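Side-chain contacts in DTDP-4-dehydrorhamnose reductase, rfbD ortholog (PDB 1VL0), which probably reduces dTDP-6-deoxy-L-lyxo-4-hexulose to dTDP-L-rhamnose and binds a dinucleotide cofactor: residues G105-Q110 and D209-G214; K154-R159 and L205-E210. One frame throughout, in Å; residues are numbered along the deposited sequence.

Interaction 1. Residues G105-Q110 and D209-G214; sequences GAEIVQ and DEKNYG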
ATOM      1  N   GLY A 105      14.575  11.229  -9.816  1.00 34.74           N
ATOM      2  CA  GLY A 105      15.349  10.377  -8.915  1.00 35.62           C
ATOM      3  C   GLY A 105      15.503  10.929  -7.507  1.00 36.58           C
ATOM      4  O   GLY A 105      16.379  10.443  -6.756  1.00 37.95           O
ATOM      5  N   ALA A 106      14.644  11.883  -7.118  1.00 33.99           N
ATOM      6  CA  ALA A 106      14.766  12.519  -5.826  1.00 31.49           C
ATOM      7  C   ALA A 106      14.019  11.783  -4.708  1.00 33.53           C
ATOM      8  O   ALA A 106      13.038  11.086  -4.939  1.00 33.05           O
ATOM      9  CB  ALA A 106      14.330  13.977  -5.900  1.00 32.28           C
ATOM     10  N   GLU A 107      14.522  11.958  -3.491  1.00 33.76           N
ATOM     11  CA  GLU A 107      13.906  11.432  -2.236  1.00 34.38           C
ATOM     12  C   GLU A 107      12.885  12.438  -1.803  1.00 32.13           C
ATOM     13  O   GLU A 107      12.961  13.591  -2.176  1.00 32.15           O
ATOM     14  CB  GLU A 107      14.962  11.362  -1.127  1.00 33.63           C
ATOM     15  CG  GLU A 107      16.197  10.508  -1.424  1.00 41.14           C
ATOM     16  CD  GLU A 107      17.178  10.533  -0.260  1.00 39.95           C
ATOM     17  OE1 GLU A 107      17.859  11.555  -0.097  1.00 55.50           O
ATOM     18  OE2 GLU A 107      17.246   9.565   0.519  1.00 58.43           O
ATOM     19  N   ILE A 108      11.907  12.009  -1.033  1.00 32.44           N
ATOM     20  CA  ILE A 108      10.952  12.924  -0.511  1.00 30.25           C
ATOM     21  C   ILE A 108      10.771  12.711   0.986  1.00 30.66           C
ATOM     22  O   ILE A 108      10.563  11.575   1.440  1.00 30.68           O
ATOM     23  CB  ILE A 108       9.582  12.861  -1.266  1.00 31.86           C
ATOM     24  CG1 ILE A 108       8.567  13.762  -0.550  1.00 34.12           C
ATOM     25  CG2 ILE A 108       9.007  11.434  -1.358  1.00 31.35           C
ATOM     26  CD1 ILE A 108       7.399  14.126  -1.314  1.00 34.90           C
ATOM     27  N   VAL A 109      10.861  13.806   1.760  1.00 30.45           N
ATOM     28  CA  VAL A 109      10.449  13.787   3.154  1.00 30.52           C
ATOM     29  C   VAL A 109       9.099  14.464   3.210  1.00 31.75           C
ATOM     30  O   VAL A 109       8.914  15.565   2.746  1.00 30.82           O
ATOM     31  CB  VAL A 109      11.390  14.521   4.114  1.00 30.16           C
ATOM     32  CG1 VAL A 109      10.892  14.482   5.520  1.00 32.35           C
ATOM     33  CG2 VAL A 109      12.785  13.906   4.085  1.00 32.62           C
ATOM     34  N   GLN A 110       8.154  13.775   3.818  1.00 30.77           N
ATOM     35  CA  GLN A 110       6.790  14.302   4.041  1.00 31.90           C
ATOM     36  C   GLN A 110       6.498  14.372   5.556  1.00 32.41           C
ATOM     37  O   GLN A 110       6.520  13.355   6.269  1.00 32.44           O
ATOM     38  CB  GLN A 110       5.807  13.355   3.398  1.00 33.82           C
ATOM     39  CG  GLN A 110       4.336  13.541   3.805  1.00 31.44           C
ATOM     40  CD  GLN A 110       3.788  14.878   3.377  1.00 38.73           C
ATOM     41  OE1 GLN A 110       4.384  15.592   2.548  1.00 36.31           O
ATOM     42  NE2 GLN A 110       2.639  15.222   3.926  1.00 39.22           N
ATOM     43  N   ASP A 209      20.400  11.666   5.902  1.00 37.57           N
ATOM     44  CA  ASP A 209      21.810  11.382   5.903  1.00 38.52           C
ATOM     45  C   ASP A 209      22.098   9.881   5.886  1.00 38.18           C
ATOM     46  O   ASP A 209      23.028   9.441   5.254  1.00 34.92           O
ATOM     47  CB  ASP A 209      22.388  11.968   7.178  1.00 43.04           C
ATOM     48  CG  ASP A 209      23.741  12.503   6.989  1.00 56.71           C
ATOM     49  OD1 ASP A 209      24.699  11.692   6.881  1.00 59.03           O
ATOM     50  OD2 ASP A 209      23.928  13.743   6.969  1.00 80.97           O
ATOM     51  N   GLU A 210      21.307   9.109   6.646  1.00 35.28           N
ATOM     52  CA  GLU A 210      21.454   7.656   6.771  1.00 36.52           C
ATOM     53  C   GLU A 210      20.823   6.850   5.636  1.00 35.31           C
ATOM     54  O   GLU A 210      21.046   5.640   5.541  1.00 37.39           O
ATOM     55  CB  GLU A 210      20.799   7.192   8.098  1.00 35.10           C
ATOM     56  CG  GLU A 210      21.474   7.802   9.321  1.00 38.19           C
ATOM     57  CD  GLU A 210      20.723   7.621  10.608  1.00 42.35           C
ATOM     58  OE1 GLU A 210      19.518   7.253  10.601  1.00 44.93           O
ATOM     59  OE2 GLU A 210      21.359   7.889  11.649  1.00 45.63           O
ATOM     60  N   LYS A 211      19.995   7.509   4.834  1.00 35.36           N
ATOM     61  CA  LYS A 211      19.025   6.845   3.930  1.00 34.79           C
ATOM     62  C   LYS A 211      18.156   5.802   4.644  1.00 35.27           C
ATOM     63  O   LYS A 211      17.961   4.686   4.172  1.00 36.76           O
ATOM     64  CB  LYS A 211      19.752   6.299   2.720  1.00 36.16           C
ATOM     65  CG  LYS A 211      20.283   7.447   1.859  1.00 36.33           C
ATOM     66  CD  LYS A 211      20.610   6.988   0.468  1.00 42.66           C
ATOM     67  CE  LYS A 211      21.456   8.000  -0.298  1.00 51.97           C
ATOM     68  NZ  LYS A 211      20.793   9.301  -0.491  1.00 49.74           N
ATOM     69  N   ASN A 212      17.644   6.225   5.806  1.00 34.34           N
ATOM     70  CA  ASN A 212      16.857   5.395   6.726  1.00 30.54           C
ATOM     71  C   ASN A 212      15.402   5.664   6.366  1.00 32.40           C
ATOM     72  O   ASN A 212      14.727   6.438   6.979  1.00 33.21           O
ATOM     73  CB  ASN A 212      17.192   5.794   8.145  1.00 28.93           C
ATOM     74  CG  ASN A 212      16.675   4.796   9.198  1.00 35.52           C
ATOM     75  OD1 ASN A 212      16.117   3.714   8.883  1.00 35.92           O
ATOM     76  ND2 ASN A 212      16.852   5.176  10.460  1.00 31.68           N
ATOM     77  N   TYR A 213      14.953   5.032   5.282  1.00 32.00           N
ATOM     78  CA  TYR A 213      13.645   5.316   4.690  1.00 30.85           C
ATOM     79  C   TYR A 213      12.552   4.700   5.524  1.00 32.02           C
ATOM     80  O   TYR A 213      12.782   3.730   6.266  1.00 31.23           O
ATOM     81  CB  TYR A 213      13.564   4.740   3.284  1.00 31.88           C
ATOM     82  CG  TYR A 213      14.516   5.359   2.312  1.00 30.13           C
ATOM     83  CD1 TYR A 213      14.320   6.623   1.849  1.00 31.52           C
ATOM     84  CD2 TYR A 213      15.585   4.658   1.819  1.00 30.41           C
ATOM     85  CE1 TYR A 213      15.224   7.196   0.917  1.00 29.67           C
ATOM     86  CE2 TYR A 213      16.495   5.243   0.863  1.00 33.32           C
ATOM     87  CZ  TYR A 213      16.290   6.506   0.445  1.00 31.13           C
ATOM     88  OH  TYR A 213      17.142   7.127  -0.489  1.00 32.01           O
ATOM     89  N   GLY A 214      11.355   5.239   5.385  1.00 31.61           N
ATOM     90  CA  GLY A 214      10.213   4.678   6.066  1.00 29.19           C
ATOM     91  C   GLY A 214       9.394   5.722   6.780  1.00 30.31           C
ATOM     92  O   GLY A 214       9.523   6.904   6.528  1.00 30.85           O
TER
HETATM   93  O   HOH W   1      20.065  11.023   1.230  1.00 40.05           O

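Interaction 2. Residues K154-R159 and L205-E210; sequences KYYIVR and LKVIDE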
ATOM      1  N   LYS A 154      11.703   6.012  -2.468  1.00 31.99           N
ATOM      2  CA  LYS A 154      12.623   6.761  -1.625  1.00 29.61           C
ATOM      3  C   LYS A 154      11.866   7.800  -0.812  1.00 31.35           C
ATOM      4  O   LYS A 154      11.954   8.982  -1.056  1.00 30.18           O
ATOM      5  CB  LYS A 154      13.787   7.372  -2.438  1.00 30.04           C
ATOM      6  CG  LYS A 154      14.727   6.311  -2.987  1.00 29.98           C
ATOM      7  CD  LYS A 154      15.992   6.894  -3.728  1.00 35.37           C
ATOM      8  CE  LYS A 154      17.096   5.816  -3.842  1.00 40.92           C
ATOM      9  NZ  LYS A 154      17.645   5.371  -2.520  1.00 35.35           N
ATOM     10  N   TYR A 155      11.100   7.327   0.191  1.00 30.32           N
ATOM     11  CA  TYR A 155      10.302   8.190   1.004  1.00 28.67           C
ATOM     12  C   TYR A 155      10.689   8.142   2.485  1.00 30.44           C
ATOM     13  O   TYR A 155      11.167   7.130   3.007  1.00 31.15           O
ATOM     14  CB  TYR A 155       8.776   7.871   0.872  1.00 31.59           C
ATOM     15  CG  TYR A 155       8.390   6.612   1.554  1.00 28.29           C
ATOM     16  CD1 TYR A 155       8.430   5.414   0.878  1.00 30.03           C
ATOM     17  CD2 TYR A 155       7.984   6.605   2.884  1.00 31.17           C
ATOM     18  CE1 TYR A 155       8.087   4.231   1.519  1.00 31.43           C
ATOM     19  CE2 TYR A 155       7.668   5.422   3.537  1.00 31.93           C
ATOM     20  CZ  TYR A 155       7.728   4.244   2.852  1.00 33.33           C
ATOM     21  OH  TYR A 155       7.390   3.051   3.476  1.00 34.91           O
ATOM     22  N   TYR A 156      10.407   9.258   3.162  1.00 32.78           N
ATOM     23  CA  TYR A 156      10.469   9.354   4.626  1.00 31.58           C
ATOM     24  C   TYR A 156       9.184  10.065   5.045  1.00 32.71           C
ATOM     25  O   TYR A 156       8.868  11.121   4.576  1.00 32.91           O
ATOM     26  CB  TYR A 156      11.650  10.170   5.113  1.00 29.33           C
ATOM     27  CG  TYR A 156      13.015   9.868   4.524  1.00 27.56           C
ATOM     28  CD1 TYR A 156      13.413  10.439   3.329  1.00 31.12           C
ATOM     29  CD2 TYR A 156      13.922   9.071   5.197  1.00 28.68           C
ATOM     30  CE1 TYR A 156      14.686  10.223   2.824  1.00 30.22           C
ATOM     31  CE2 TYR A 156      15.178   8.835   4.685  1.00 29.50           C
ATOM     32  CZ  TYR A 156      15.559   9.441   3.516  1.00 29.10           C
ATOM     33  OH  TYR A 156      16.820   9.179   2.992  1.00 33.30           O
ATOM     34  N   ILE A 157       8.405   9.431   5.892  1.00 30.72           N
ATOM     35  CA  ILE A 157       7.231  10.101   6.486  1.00 31.64           C
ATOM     36  C   ILE A 157       7.588  10.302   7.932  1.00 33.59           C
ATOM     37  O   ILE A 157       7.933   9.340   8.613  1.00 34.29           O
ATOM     38  CB  ILE A 157       5.962   9.261   6.298  1.00 34.36           C
ATOM     39  CG1 ILE A 157       5.533   9.297   4.804  1.00 35.67           C
ATOM     40  CG2 ILE A 157       4.791   9.749   7.172  1.00 32.52           C
ATOM     41  CD1 ILE A 157       4.655   8.187   4.451  1.00 39.22           C
ATOM     42  N   VAL A 158       7.543  11.555   8.380  1.00 33.66           N
ATOM     43  CA  VAL A 158       7.897  11.908   9.755  1.00 32.43           C
ATOM     44  C   VAL A 158       6.697  12.583  10.438  1.00 31.91           C
ATOM     45  O   VAL A 158       6.318  13.713  10.065  1.00 34.04           O
ATOM     46  CB  VAL A 158       9.127  12.815   9.814  1.00 32.81           C
ATOM     47  CG1 VAL A 158       9.534  13.088  11.288  1.00 35.86           C
ATOM     48  CG2 VAL A 158      10.338  12.178   9.023  1.00 35.37           C
ATOM     49  N   ARG A 159       6.028  11.837  11.321  1.00 31.87           N
ATOM     50  CA  ARG A 159       4.857  12.322  12.037  1.00 29.55           C
ATOM     51  C   ARG A 159       5.284  13.093  13.253  1.00 32.78           C
ATOM     52  O   ARG A 159       6.066  12.612  14.062  1.00 33.16           O
ATOM     53  CB  ARG A 159       3.927  11.174  12.469  1.00 32.85           C
ATOM     54  CG  ARG A 159       3.469  10.292  11.348  1.00 33.19           C
ATOM     55  CD  ARG A 159       2.334   9.389  11.783  1.00 31.73           C
ATOM     56  NE  ARG A 159       1.869   8.520  10.697  1.00 31.80           N
ATOM     57  CZ  ARG A 159       1.687   7.213  10.749  1.00 35.16           C
ATOM     58  NH1 ARG A 159       1.928   6.518  11.849  1.00 34.50           N
ATOM     59  NH2 ARG A 159       1.254   6.600   9.653  1.00 33.93           N
ATOM     60  N   LEU A 205      16.924  15.623   9.235  1.00 34.52           N
ATOM     61  CA  LEU A 205      18.217  15.645   8.508  1.00 34.85           C
ATOM     62  C   LEU A 205      19.069  14.414   8.792  1.00 35.48           C
ATOM     63  O   LEU A 205      19.899  14.019   7.955  1.00 34.91           O
ATOM     64  CB  LEU A 205      18.974  16.905   8.848  1.00 36.69           C
ATOM     65  CG  LEU A 205      18.282  18.222   8.431  1.00 39.87           C
ATOM     66  CD1 LEU A 205      19.001  19.429   9.062  1.00 44.98           C
ATOM     67  CD2 LEU A 205      18.201  18.371   6.943  1.00 38.04           C
ATOM     68  N   LYS A 206      18.904  13.827   9.975  1.00 35.73           N
ATOM     69  CA  LYS A 206      19.547  12.549  10.326  1.00 37.99           C
ATOM     70  C   LYS A 206      19.104  11.374   9.406  1.00 35.76           C
ATOM     71  O   LYS A 206      19.942  10.648   8.860  1.00 34.56           O
ATOM     72  CB  LYS A 206      19.203  12.184  11.781  1.00 40.39           C
ATOM     73  CG  LYS A 206      19.740  10.833  12.328  1.00 40.18           C
ATOM     74  CD  LYS A 206      19.024  10.471  13.717  1.00 48.67           C
ATOM     75  CE  LYS A 206      19.442   9.084  14.347  1.00 50.65           C
ATOM     76  NZ  LYS A 206      20.981   8.936  14.283  1.00 45.44           N
ATOM     77  N   VAL A 207      17.800  11.148   9.290  1.00 33.29           N
ATOM     78  CA  VAL A 207      17.319  10.031   8.478  1.00 33.43           C
ATOM     79  C   VAL A 207      17.714  10.191   7.016  1.00 29.71           C
ATOM     80  O   VAL A 207      18.035   9.214   6.362  1.00 31.13           O
ATOM     81  CB  VAL A 207      15.823   9.730   8.622  1.00 32.06           C
ATOM     82  CG1 VAL A 207      15.515   9.327  10.083  1.00 33.75           C
ATOM     83  CG2 VAL A 207      14.949  10.894   8.194  1.00 33.74           C
ATOM     84  N   ILE A 208      17.665  11.398   6.487  1.00 33.40           N
ATOM     85  CA  ILE A 208      18.158  11.639   5.108  1.00 34.36           C
ATOM     86  C   ILE A 208      19.612  11.234   4.958  1.00 36.87           C
ATOM     87  O   ILE A 208      20.032  10.600   3.996  1.00 38.62           O
ATOM     88  CB  ILE A 208      18.005  13.131   4.711  1.00 35.23           C
ATOM     89  CG1 ILE A 208      16.526  13.513   4.592  1.00 36.79           C
ATOM     90  CG2 ILE A 208      18.698  13.469   3.415  1.00 38.32           C
ATOM     91  CD1 ILE A 208      16.381  15.069   4.452  1.00 38.44           C
ATOM     92  N   ASP A 209      20.400  11.666   5.902  1.00 37.57           N
ATOM     93  CA  ASP A 209      21.810  11.382   5.903  1.00 38.52           C
ATOM     94  C   ASP A 209      22.098   9.881   5.886  1.00 38.18           C
ATOM     95  O   ASP A 209      23.028   9.441   5.254  1.00 34.92           O
ATOM     96  CB  ASP A 209      22.388  11.968   7.178  1.00 43.04           C
ATOM     97  CG  ASP A 209      23.741  12.503   6.989  1.00 56.71           C
ATOM     98  OD1 ASP A 209      24.699  11.692   6.881  1.00 59.03           O
ATOM     99  OD2 ASP A 209      23.928  13.743   6.969  1.00 80.97           O
ATOM    100  N   GLU A 210      21.307   9.109   6.646  1.00 35.28           N
ATOM    101  CA  GLU A 210      21.454   7.656   6.771  1.00 36.52           C
ATOM    102  C   GLU A 210      20.823   6.850   5.636  1.00 35.31           C
ATOM    103  O   GLU A 210      21.046   5.640   5.541  1.00 37.39           O
ATOM    104  CB  GLU A 210      20.799   7.192   8.098  1.00 35.10           C
ATOM    105  CG  GLU A 210      21.474   7.802   9.321  1.00 38.19           C
ATOM    106  CD  GLU A 210      20.723   7.621  10.608  1.00 42.35           C
ATOM    107  OE1 GLU A 210      19.518   7.253  10.601  1.00 44.93           O
ATOM    108  OE2 GLU A 210      21.359   7.889  11.649  1.00 45.63           O
TER

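Interaction 1. Residues G105-Q110 and D209-G214
Glu107 and Tyr213 each hold CG opposite the carbonyl carbon, beside the backbone N (chi1 -58° and -64°), and the extended glutamate chain carries its carboxylate across the outer end of the tyrosine at about a right angle. The carboxylate and ring planes stand 80° apart. Tyr213 OH donates a weak hydrogen bond to Glu107 OE2 (2.6 Å), and this oxygen also lies obliquely beside the ring, 3.1 Å from Tyr213 CE1. Lys211 comes in from the loop just past helix 197-210, where its positive phi closes the helix in a Schellman motif. A bend at chi4 sets Lys211 NZ 3.7 Å from Glu107 OE2, a long salt bridge. A water supports this loose pairing: it donates to Glu107 OE1 (2.6 Å) and accepts from Lys211 NZ. The stronger polar partners come from strand 155-164 and the residue before it, Tyr156 OH for Glu107 OE2 and Lys154 NZ for Tyr213 OH. At the start of strand 107-113, a largely buried carboxylate is thus met by two phenol hydroxyls, a water and a more distant ammonium group, a setting that probably keeps Glu107 ionised.

Interaction 2. Residues K154-R159 and L205-E210
Tyr156 OH spends its hydrogen bond on Glu107 OE2 of the adjoining strand, and against the last turn of helix 197-210 it merely packs, 3.5 Å from Ile208 CA. No hydrogen bond joins the two segments; the tyrosine packs against the helix. Val207 O sits obliquely to the ring, 3.3 Å from Tyr156 CE2. The side chains of Tyr156 and Val207 run past each other in opposite directions, bringing Tyr156 CD2 within 3.7 Å of Val207 CG2. With CG1 of Val207 anti to the carbonyl carbon (chi1 -62°), CG2 falls between the backbone N and that carbon, and it is this methyl that meets the ring. Ile208 crosses the tyrosine at about a right angle and lays CG1 over one ring face, 4.2 Å from Tyr156 CE1. Elsewhere on the helix, one turn apart, Lys206 NZ meets Glu210 OE2 at 2.9 Å in a salt bridge, from the syn side and 19° out of the carboxylate plane. Within this Rossmann-type domain, the contact seats the end of helix 197-210 on the parallel strands of the central sheet: Val207 also touches Phe216 of strand 214-217, Ile208 touches Val109 of strand 107-113, and Tyr155 and Ile157, flanking Tyr156, pack on helix 136-151.

How the interactions relate
Interaction 1 holds the loop just after helix 197-210 against strand 107-113; interaction 2 holds the last turns of that helix against strand 155-164, the neighbouring parallel strand. Interaction 2 is the core contact, with all three touching residues buried and an apolar, helix-on-sheet chemistry. Interaction 1 is also largely buried but includes the exposed Lys211 and relies on charge, hydroxyl and water. Their centres are 5 Å apart, and they join directly through the shared Glu107-Tyr156 and Lys154-Tyr213 hydrogen bonds and the meeting rings of Tyr156 and Tyr213. Both contacts also border the second subunit, whose Lys95 and Ser103 bond to Asn212 and Lys154.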